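Local coordinates for ABC transporter periplasmic peptide-binding protein (Pseudoalteromonas, PDB 4QFL) that binds dipeptides in the periplasm, here Ala-Phe, probably to deliver them to an ABC transporter for uptake, at residues I84-K97 / H161-L175. Residues are numbered along the deposited sequence; the frame is centred on the assembly and turned at random.
Sequences ISKDGKSVTFTLRK and HQVRFELFNAESSFL
Val91 and Phe93 pair with Phe165 and Val163 as the hydrogen-bonded positions of an antiparallel strand pair, 90-95 against 162-167, the two inner strands of a four-stranded sheet flanked by 79-84 and 152-159. The backbone bonds run from Leu95 N to His161 O at one end to Leu167 N and Lys89 O at the other, the latter 2.8 Å and almost straight. Here the two faces differ in chemistry. On the buried face the Phe93 and Phe165 rings meet obliquely, centroids 5.4 Å apart and planes at 75°. Leu175 CD2 lies 3.6 Å from Phe93 CZ. Val91 CG2, anti to the carbonyl carbon, packs against Phe174 CE2 at 3.8 Å, while CG1, anti to the backbone N (chi1 -168°), turns to Leu175 CD2. Helix 115-126 covers Val163 and Leu95 on this side.

The opposite face is polar. Ser90 OG donates to Glu166 OE1 at 2.6 Å, on the syn side but about 30° out of the carboxylate plane. Arg164 NE forms a salt bridge with Glu166 OE2, modelled so short that its exact length is doubtful, so each carboxylate oxygen has a partner. A water joins Arg164 NH1 to Thr92 OG1, and Thr92 CG2 rests 3.6 Å from Gln162 CD.

Where strand 90-95 ends, Lys97 crosses the His161 ring at about a right angle, with CG almost centrally over one face, 3.7 Å from the centroid, a CH-pi contact. An alanine in place of this histidine would probably strip Lys97 of that platform and leave its aliphatic chain freer to swing. At the far end, Gly88 O accepts from a water that also donates to Glu171 O. With helix 115-126 and the start of helix 174-178 packed on one face and the other polar, this antiparallel sheet resembles a two-layer alpha/beta sandwich.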
ATOM      1  N   ILE A  84      18.976  16.411   8.494  1.00 25.97           N
ATOM      2  CA  ILE A  84      18.247  17.366   7.688  1.00 24.90           C
ATOM      3  C   ILE A  84      18.770  18.757   7.979  1.00 28.88           C
ATOM      4  O   ILE A  84      18.897  19.151   9.140  1.00 30.37           O
ATOM      5  CB  ILE A  84      16.755  17.328   7.991  1.00 27.19           C
ATOM      6  CG1 ILE A  84      16.243  15.892   7.926  1.00 26.04           C
ATOM      7  CG2 ILE A  84      15.996  18.218   7.011  1.00 26.84           C
ATOM      8  CD1 ILE A  84      14.751  15.804   7.985  1.00 27.38           C
ATOM      9  N   SER A  85      19.078  19.501   6.925  1.00 27.18           N
ATOM     10  CA  SER A  85      19.634  20.836   7.087  1.00 28.23           C
ATOM     11  C   SER A  85      18.612  21.765   7.721  1.00 31.09           C
ATOM     12  O   SER A  85      17.423  21.466   7.755  1.00 29.76           O
ATOM     13  CB  SER A  85      20.081  21.394   5.746  1.00 27.12           C
ATOM     14  OG  SER A  85      18.984  21.460   4.851  1.00 30.42           O
ATOM     15  N   LYS A  86      19.084  22.897   8.225  1.00 32.69           N
ATOM     16  CA  LYS A  86      18.210  23.866   8.875  1.00 34.30           C
ATOM     17  C   LYS A  86      16.991  24.188   8.027  1.00 29.64           C
ATOM     18  O   LYS A  86      15.881  24.302   8.546  1.00 29.54           O
ATOM     19  CB  LYS A  86      18.977  25.155   9.187  1.00 36.14           C
ATOM     20  CG  LYS A  86      19.849  25.096  10.445  1.00 42.80           C
ATOM     21  CD  LYS A  86      20.801  23.904  10.427  1.00 42.94           C
ATOM     22  CE  LYS A  86      20.497  22.946  11.577  1.00 44.80           C
ATOM     23  NZ  LYS A  86      19.052  22.562  11.629  1.00 42.38           N
ATOM     24  N   ASP A  87      17.198  24.334   6.721  1.00 29.72           N
ATOM     25  CA  ASP A  87      16.111  24.722   5.820  1.00 29.61           C
ATOM     26  C   ASP A  87      15.285  23.558   5.244  1.00 31.46           C
ATOM     27  O   ASP A  87      14.292  23.779   4.551  1.00 33.43           O
ATOM     28  CB  ASP A  87      16.631  25.636   4.704  1.00 29.30           C
ATOM     29  CG  ASP A  87      17.494  24.904   3.682  1.00 31.16           C
ATOM     30  OD1 ASP A  87      17.810  23.711   3.882  1.00 32.44           O
ATOM     31  OD2 ASP A  87      17.856  25.536   2.665  1.00 34.83           O
ATOM     32  N   GLY A  88      15.690  22.323   5.536  1.00 32.45           N
ATOM     33  CA  GLY A  88      14.924  21.149   5.146  1.00 27.80           C
ATOM     34  C   GLY A  88      15.095  20.735   3.696  1.00 27.53           C
ATOM     35  O   GLY A  88      14.368  19.870   3.201  1.00 27.62           O
ATOM     36  N   LYS A  89      16.059  21.341   3.010  1.00 27.22           N
ATOM     37  CA  LYS A  89      16.239  21.098   1.583  1.00 26.16           C
ATOM     38  C   LYS A  89      17.443  20.216   1.275  1.00 24.09           C
ATOM     39  O   LYS A  89      17.721  19.919   0.120  1.00 25.77           O
ATOM     40  CB  LYS A  89      16.350  22.419   0.830  1.00 27.50           C
ATOM     41  CG  LYS A  89      15.206  23.364   1.102  1.00 27.57           C
ATOM     42  CD  LYS A  89      15.287  24.597   0.223  1.00 29.35           C
ATOM     43  CE  LYS A  89      14.897  24.277  -1.205  1.00 28.46           C
ATOM     44  NZ  LYS A  89      14.886  25.498  -2.053  1.00 33.26           N
ATOM     45  N   SER A  90      18.161  19.811   2.311  1.00 23.48           N
ATOM     46  CA  SER A  90      19.270  18.880   2.147  1.00 25.02           C
ATOM     47  C   SER A  90      19.194  17.798   3.211  1.00 25.38           C
ATOM     48  O   SER A  90      19.126  18.093   4.403  1.00 26.44           O
ATOM     49  CB  SER A  90      20.618  19.603   2.237  1.00 28.21           C
ATOM     50  OG  SER A  90      20.743  20.580   1.215  1.00 27.14           O
ATOM     51  N   VAL A  91      19.193  16.544   2.775  1.00 24.41           N
ATOM     52  CA  VAL A  91      19.200  15.424   3.698  1.00 21.11           C
ATOM     53  C   VAL A  91      20.415  14.557   3.393  1.00 22.65           C
ATOM     54  O   VAL A  91      20.575  14.047   2.286  1.00 21.62           O
ATOM     55  CB  VAL A  91      17.894  14.588   3.616  1.00 23.53           C
ATOM     56  CG1 VAL A  91      17.796  13.617   4.794  1.00 21.13           C
ATOM     57  CG2 VAL A  91      16.670  15.496   3.565  1.00 22.98           C
ATOM     58  N   THR A  92      21.281  14.412   4.385  1.00 26.16           N
ATOM     59  CA  THR A  92      22.499  13.643   4.247  1.00 22.13           C
ATOM     60  C   THR A  92      22.308  12.286   4.893  1.00 20.90           C
ATOM     61  O   THR A  92      21.905  12.188   6.054  1.00 23.87           O
ATOM     62  CB  THR A  92      23.660  14.373   4.934  1.00 23.68           C
ATOM     63  OG1 THR A  92      23.856  15.645   4.308  1.00 25.58           O
ATOM     64  CG2 THR A  92      24.942  13.569   4.844  1.00 23.71           C
ATOM     65  N   PHE A  93      22.579  11.236   4.135  1.00 22.98           N
ATOM     66  CA  PHE A  93      22.586   9.882   4.676  1.00 21.86           C
ATOM     67  C   PHE A  93      24.009   9.346   4.736  1.00 21.78           C
ATOM     68  O   PHE A  93      24.725   9.378   3.740  1.00 21.65           O
ATOM     69  CB  PHE A  93      21.759   8.940   3.786  1.00 21.55           C
ATOM     70  CG  PHE A  93      20.284   9.227   3.788  1.00 20.64           C
ATOM     71  CD1 PHE A  93      19.448   8.627   4.720  1.00 20.62           C
ATOM     72  CD2 PHE A  93      19.731  10.075   2.850  1.00 22.34           C
ATOM     73  CE1 PHE A  93      18.095   8.883   4.723  1.00 18.75           C
ATOM     74  CE2 PHE A  93      18.374  10.336   2.849  1.00 23.01           C
ATOM     75  CZ  PHE A  93      17.556   9.735   3.786  1.00 20.70           C
ATOM     76  N   THR A  94      24.415   8.854   5.899  1.00 22.68           N
ATOM     77  CA  THR A  94      25.655   8.094   6.017  1.00 23.87           C
ATOM     78  C   THR A  94      25.297   6.632   5.835  1.00 22.20           C
ATOM     79  O   THR A  94      24.310   6.167   6.393  1.00 23.29           O
ATOM     80  CB  THR A  94      26.321   8.252   7.407  1.00 22.75           C
ATOM     81  OG1 THR A  94      26.382   9.633   7.768  1.00 23.90           O
ATOM     82  CG2 THR A  94      27.723   7.672   7.393  1.00 22.18           C
ATOM     83  N   LEU A  95      26.101   5.902   5.074  1.00 22.31           N
ATOM     84  CA  LEU A  95      25.732   4.551   4.672  1.00 21.82           C
ATOM     85  C   LEU A  95      26.584   3.462   5.299  1.00 22.75           C
ATOM     86  O   LEU A  95      27.788   3.627   5.494  1.00 23.12           O
ATOM     87  CB  LEU A  95      25.771   4.400   3.150  1.00 21.46           C
ATOM     88  CG  LEU A  95      25.111   5.477   2.291  1.00 23.30           C
ATOM     89  CD1 LEU A  95      25.395   5.184   0.821  1.00 22.48           C
ATOM     90  CD2 LEU A  95      23.611   5.572   2.559  1.00 19.18           C
ATOM     91  N   ARG A  96      25.938   2.336   5.573  1.00 22.68           N
ATOM     92  CA  ARG A  96      26.572   1.161   6.171  1.00 21.54           C
ATOM     93  C   ARG A  96      27.664   0.568   5.281  1.00 20.83           C
ATOM     94  O   ARG A  96      27.489   0.447   4.072  1.00 24.52           O
ATOM     95  CB  ARG A  96      25.505   0.101   6.456  1.00 20.22           C
ATOM     96  CG  ARG A  96      25.997  -1.114   7.206  1.00 22.26           C
ATOM     97  CD  ARG A  96      24.820  -1.946   7.673  1.00 21.41           C
ATOM     98  NE  ARG A  96      23.782  -1.138   8.314  1.00 24.89           N
ATOM     99  CZ  ARG A  96      23.619  -1.034   9.631  1.00 26.60           C
ATOM    100  NH1 ARG A  96      24.428  -1.696  10.454  1.00 26.87           N
ATOM    101  NH2 ARG A  96      22.642  -0.284  10.129  1.00 24.44           N
ATOM    102  N   LYS A  97      28.791   0.202   5.887  1.00 22.72           N
ATOM    103  CA  LYS A  97      29.890  -0.427   5.167  1.00 21.81           C
ATOM    104  C   LYS A  97      29.802  -1.940   5.300  1.00 24.01           C
ATOM    105  O   LYS A  97      29.293  -2.459   6.299  1.00 24.94           O
ATOM    106  CB  LYS A  97      31.242   0.064   5.712  1.00 28.04           C
ATOM    107  CG  LYS A  97      32.024   1.034   4.807  1.00 27.35           C
ATOM    108  CD  LYS A  97      33.429   1.279   5.363  1.00 26.45           C
ATOM    109  CE  LYS A  97      34.378   1.822   4.315  1.00 28.32           C
ATOM    110  NZ  LYS A  97      34.395   0.986   3.083  1.00 33.89           N
ATOM    111  N   HIS A 161      30.543   6.352   1.045  1.00 22.27           N
ATOM    112  CA  HIS A 161      29.453   5.932   1.924  1.00 25.25           C
ATOM    113  C   HIS A 161      28.747   7.104   2.612  1.00 24.76           C
ATOM    114  O   HIS A 161      28.378   7.027   3.787  1.00 24.83           O
ATOM    115  CB  HIS A 161      29.927   4.869   2.931  1.00 24.84           C
ATOM    116  CG  HIS A 161      30.503   3.651   2.278  1.00 25.46           C
ATOM    117  ND1 HIS A 161      29.733   2.572   1.903  1.00 25.86           N
ATOM    118  CD2 HIS A 161      31.767   3.364   1.893  1.00 23.10           C
ATOM    119  CE1 HIS A 161      30.502   1.665   1.327  1.00 26.48           C
ATOM    120  NE2 HIS A 161      31.742   2.120   1.312  1.00 29.17           N
ATOM    121  N   GLN A 162      28.555   8.187   1.864  1.00 23.25           N
ATOM    122  CA  GLN A 162      27.687   9.274   2.297  1.00 23.74           C
ATOM    123  C   GLN A 162      27.142  10.024   1.080  1.00 23.29           C
ATOM    124  O   GLN A 162      27.874  10.315   0.130  1.00 24.49           O
ATOM    125  CB  GLN A 162      28.411  10.222   3.255  1.00 23.60           C
ATOM    126  CG  GLN A 162      27.533  11.352   3.778  1.00 23.86           C
ATOM    127  CD  GLN A 162      28.233  12.229   4.795  1.00 25.40           C
ATOM    128  OE1 GLN A 162      28.898  13.194   4.442  1.00 25.99           O
ATOM    129  NE2 GLN A 162      28.076  11.904   6.060  1.00 27.17           N
ATOM    130  N   VAL A 163      25.845  10.310   1.096  1.00 21.84           N
ATOM    131  CA  VAL A 163      25.233  11.057   0.014  1.00 22.03           C
ATOM    132  C   VAL A 163      24.397  12.158   0.608  1.00 19.42           C
ATOM    133  O   VAL A 163      24.042  12.107   1.779  1.00 22.32           O
ATOM    134  CB  VAL A 163      24.334  10.163  -0.875  1.00 20.84           C
ATOM    135  CG1 VAL A 163      25.145   9.031  -1.486  1.00 20.29           C
ATOM    136  CG2 VAL A 163      23.153   9.619  -0.070  1.00 21.60           C
ATOM    137  N   ARG A 164      24.080  13.159  -0.200  1.00 20.29           N
ATOM    138  CA  ARG A 164      23.197  14.225   0.241  1.00 23.82           C
ATOM    139  C   ARG A 164      22.119  14.488  -0.813  1.00 21.80           C
ATOM    140  O   ARG A 164      22.429  14.822  -1.953  1.00 22.74           O
ATOM    141  CB  ARG A 164      24.010  15.489   0.537  1.00 23.72           C
ATOM    142  CG  ARG A 164      23.180  16.698   0.884  1.00 22.25           C
ATOM    143  CD  ARG A 164      24.042  17.944   1.037  1.00 27.29           C
ATOM    144  NE  ARG A 164      24.684  18.335  -0.218  1.00 29.46           N
ATOM    145  CZ  ARG A 164      26.001  18.376  -0.406  1.00 29.93           C
ATOM    146  NH1 ARG A 164      26.819  18.052   0.587  1.00 31.01           N
ATOM    147  NH2 ARG A 164      26.500  18.745  -1.582  1.00 28.96           N
ATOM    148  N   PHE A 165      20.858  14.292  -0.434  1.00 21.96           N
ATOM    149  CA  PHE A 165      19.724  14.620  -1.297  1.00 21.50           C
ATOM    150  C   PHE A 165      19.470  16.133  -1.271  1.00 24.17           C
ATOM    151  O   PHE A 165      19.383  16.736  -0.200  1.00 24.41           O
ATOM    152  CB  PHE A 165      18.445  13.894  -0.834  1.00 22.28           C
ATOM    153  CG  PHE A 165      18.431  12.405  -1.097  1.00 17.76           C
ATOM    154  CD1 PHE A 165      19.262  11.540  -0.391  1.00 20.91           C
ATOM    155  CD2 PHE A 165      17.543  11.865  -2.021  1.00 20.00           C
ATOM    156  CE1 PHE A 165      19.232  10.163  -0.624  1.00 20.59           C
ATOM    157  CE2 PHE A 165      17.500  10.492  -2.254  1.00 21.03           C
ATOM    158  CZ  PHE A 165      18.349   9.640  -1.555  1.00 22.00           C
ATOM    159  N   GLU A 166      19.341  16.741  -2.448  1.00 25.53           N
ATOM    160  CA  GLU A 166      18.981  18.152  -2.545  1.00 25.64           C
ATOM    161  C   GLU A 166      17.543  18.283  -3.044  1.00 23.95           C
ATOM    162  O   GLU A 166      17.218  17.835  -4.145  1.00 23.37           O
ATOM    163  CB  GLU A 166      19.930  18.886  -3.491  1.00 22.86           C
ATOM    164  CG  GLU A 166      21.396  18.682  -3.177  1.00 28.27           C
ATOM    165  CD  GLU A 166      21.852  19.500  -1.984  1.00 30.42           C
ATOM    166  OE1 GLU A 166      21.004  20.182  -1.370  1.00 31.95           O
ATOM    167  OE2 GLU A 166      23.061  19.466  -1.662  1.00 32.69           O
ATOM    168  N   LEU A 167      16.686  18.894  -2.234  1.00 24.70           N
ATOM    169  CA  LEU A 167      15.278  19.061  -2.589  1.00 26.17           C
ATOM    170  C   LEU A 167      14.968  20.465  -3.117  1.00 27.76           C
ATOM    171  O   LEU A 167      15.632  21.443  -2.754  1.00 24.42           O
ATOM    172  CB  LEU A 167      14.389  18.764  -1.380  1.00 25.91           C
ATOM    173  CG  LEU A 167      14.744  17.490  -0.611  1.00 26.20           C
ATOM    174  CD1 LEU A 167      13.768  17.262   0.531  1.00 23.22           C
ATOM    175  CD2 LEU A 167      14.794  16.286  -1.541  1.00 24.28           C
ATOM    176  N   PHE A 168      13.959  20.556  -3.979  1.00 23.92           N
ATOM    177  CA  PHE A 168      13.537  21.841  -4.512  1.00 26.42           C
ATOM    178  C   PHE A 168      12.826  22.627  -3.427  1.00 29.25           C
ATOM    179  O   PHE A 168      12.839  23.861  -3.426  1.00 29.51           O
ATOM    180  CB  PHE A 168      12.606  21.654  -5.704  1.00 24.64           C
ATOM    181  CG  PHE A 168      13.309  21.211  -6.950  1.00 25.19           C
ATOM    182  CD1 PHE A 168      14.315  21.982  -7.497  1.00 30.34           C
ATOM    183  CD2 PHE A 168      12.971  20.024  -7.572  1.00 27.63           C
ATOM    184  CE1 PHE A 168      14.975  21.575  -8.648  1.00 32.75           C
ATOM    185  CE2 PHE A 168      13.625  19.605  -8.722  1.00 29.78           C
ATOM    186  CZ  PHE A 168      14.632  20.379  -9.262  1.00 28.10           C
ATOM    187  N   ASN A 169      12.207  21.892  -2.509  1.00 27.18           N
ATOM    188  CA  ASN A 169      11.466  22.467  -1.391  1.00 27.38           C
ATOM    189  C   ASN A 169      11.502  21.501  -0.199  1.00 26.85           C
ATOM    190  O   ASN A 169      11.698  20.300  -0.370  1.00 23.59           O
ATOM    191  CB  ASN A 169      10.004  22.739  -1.792  1.00 28.66           C
ATOM    192  CG  ASN A 169       9.872  23.794  -2.887  1.00 35.87           C
ATOM    193  OD1 ASN A 169       9.934  24.997  -2.620  1.00 42.43           O
ATOM    194  ND2 ASN A 169       9.675  23.345  -4.125  1.00 36.01           N
ATOM    195  N   ALA A 170      11.317  22.013   1.008  1.00 25.23           N
ATOM    196  CA  ALA A 170      11.173  21.121   2.146  1.00 22.91           C
ATOM    197  C   ALA A 170       9.809  20.437   2.076  1.00 22.37           C
ATOM    198  O   ALA A 170       8.818  21.032   1.653  1.00 21.80           O
ATOM    199  CB  ALA A 170      11.327  21.885   3.451  1.00 22.89           C
ATOM    200  N   GLU A 171       9.781  19.167   2.452  1.00 21.70           N
ATOM    201  CA  GLU A 171       8.545  18.426   2.643  1.00 21.69           C
ATOM    202  C   GLU A 171       8.744  17.654   3.928  1.00 18.93           C
ATOM    203  O   GLU A 171       9.695  16.892   4.041  1.00 19.56           O
ATOM    204  CB  GLU A 171       8.289  17.443   1.489  1.00 21.50           C
ATOM    205  CG  GLU A 171       7.825  18.091   0.193  1.00 24.68           C
ATOM    206  CD  GLU A 171       7.203  17.106  -0.803  1.00 25.99           C
ATOM    207  OE1 GLU A 171       6.791  17.551  -1.904  1.00 28.41           O
ATOM    208  OE2 GLU A 171       7.114  15.901  -0.491  1.00 27.56           O
ATOM    209  N   SER A 172       7.862  17.849   4.898  1.00 19.21           N
ATOM    210  CA  SER A 172       8.049  17.229   6.198  1.00 18.36           C
ATOM    211  C   SER A 172       7.773  15.740   6.169  1.00 18.65           C
ATOM    212  O   SER A 172       8.015  15.049   7.148  1.00 21.19           O
ATOM    213  CB  SER A 172       7.192  17.914   7.261  1.00 21.27           C
ATOM    214  OG  SER A 172       5.838  18.012   6.857  1.00 20.65           O
ATOM    215  N   SER A 173       7.281  15.238   5.040  1.00 20.31           N
ATOM    216  CA  SER A 173       6.962  13.818   4.925  1.00 17.91           C
ATOM    217  C   SER A 173       8.100  13.067   4.279  1.00 20.05           C
ATOM    218  O   SER A 173       8.018  11.863   4.080  1.00 21.55           O
ATOM    219  CB  SER A 173       5.697  13.621   4.091  1.00 19.09           C
ATOM    220  OG  SER A 173       5.865  14.185   2.801  1.00 20.41           O
ATOM    221  N   PHE A 174       9.173  13.769   3.955  1.00 18.49           N
ATOM    222  CA  PHE A 174      10.199  13.185   3.097  1.00 19.28           C
ATOM    223  C   PHE A 174      10.844  11.896   3.644  1.00 19.68           C
ATOM    224  O   PHE A 174      10.825  10.854   2.990  1.00 17.71           O
ATOM    225  CB  PHE A 174      11.263  14.224   2.756  1.00 20.33           C
ATOM    226  CG  PHE A 174      12.373  13.679   1.936  1.00 20.01           C
ATOM    227  CD1 PHE A 174      12.207  13.495   0.579  1.00 21.59           C
ATOM    228  CD2 PHE A 174      13.577  13.315   2.528  1.00 21.82           C
ATOM    229  CE1 PHE A 174      13.234  12.971  -0.184  1.00 24.98           C
ATOM    230  CE2 PHE A 174      14.596  12.791   1.779  1.00 20.91           C
ATOM    231  CZ  PHE A 174      14.429  12.619   0.421  1.00 21.38           C
ATOM    232  N   LEU A 175      11.417  11.958   4.840  1.00 20.76           N
ATOM    233  CA  LEU A 175      11.983  10.745   5.432  1.00 22.38           C
ATOM    234  C   LEU A 175      10.945   9.620   5.535  1.00 20.08           C
ATOM    235  O   LEU A 175      11.269   8.458   5.310  1.00 19.62           O
ATOM    236  CB  LEU A 175      12.596  11.021   6.808  1.00 21.16           C
ATOM    237  CG  LEU A 175      13.998  11.629   6.817  1.00 20.24           C
ATOM    238  CD1 LEU A 175      14.549  11.600   8.213  1.00 19.39           C
ATOM    239  CD2 LEU A 175      14.902  10.856   5.888  1.00 23.44           C
TER
HETATM  240  O   HOH W   1      12.481  18.406   4.273  1.00 23.40           O
HETATM  241  O   HOH W   2      26.349  16.504   3.185  1.00 24.96           O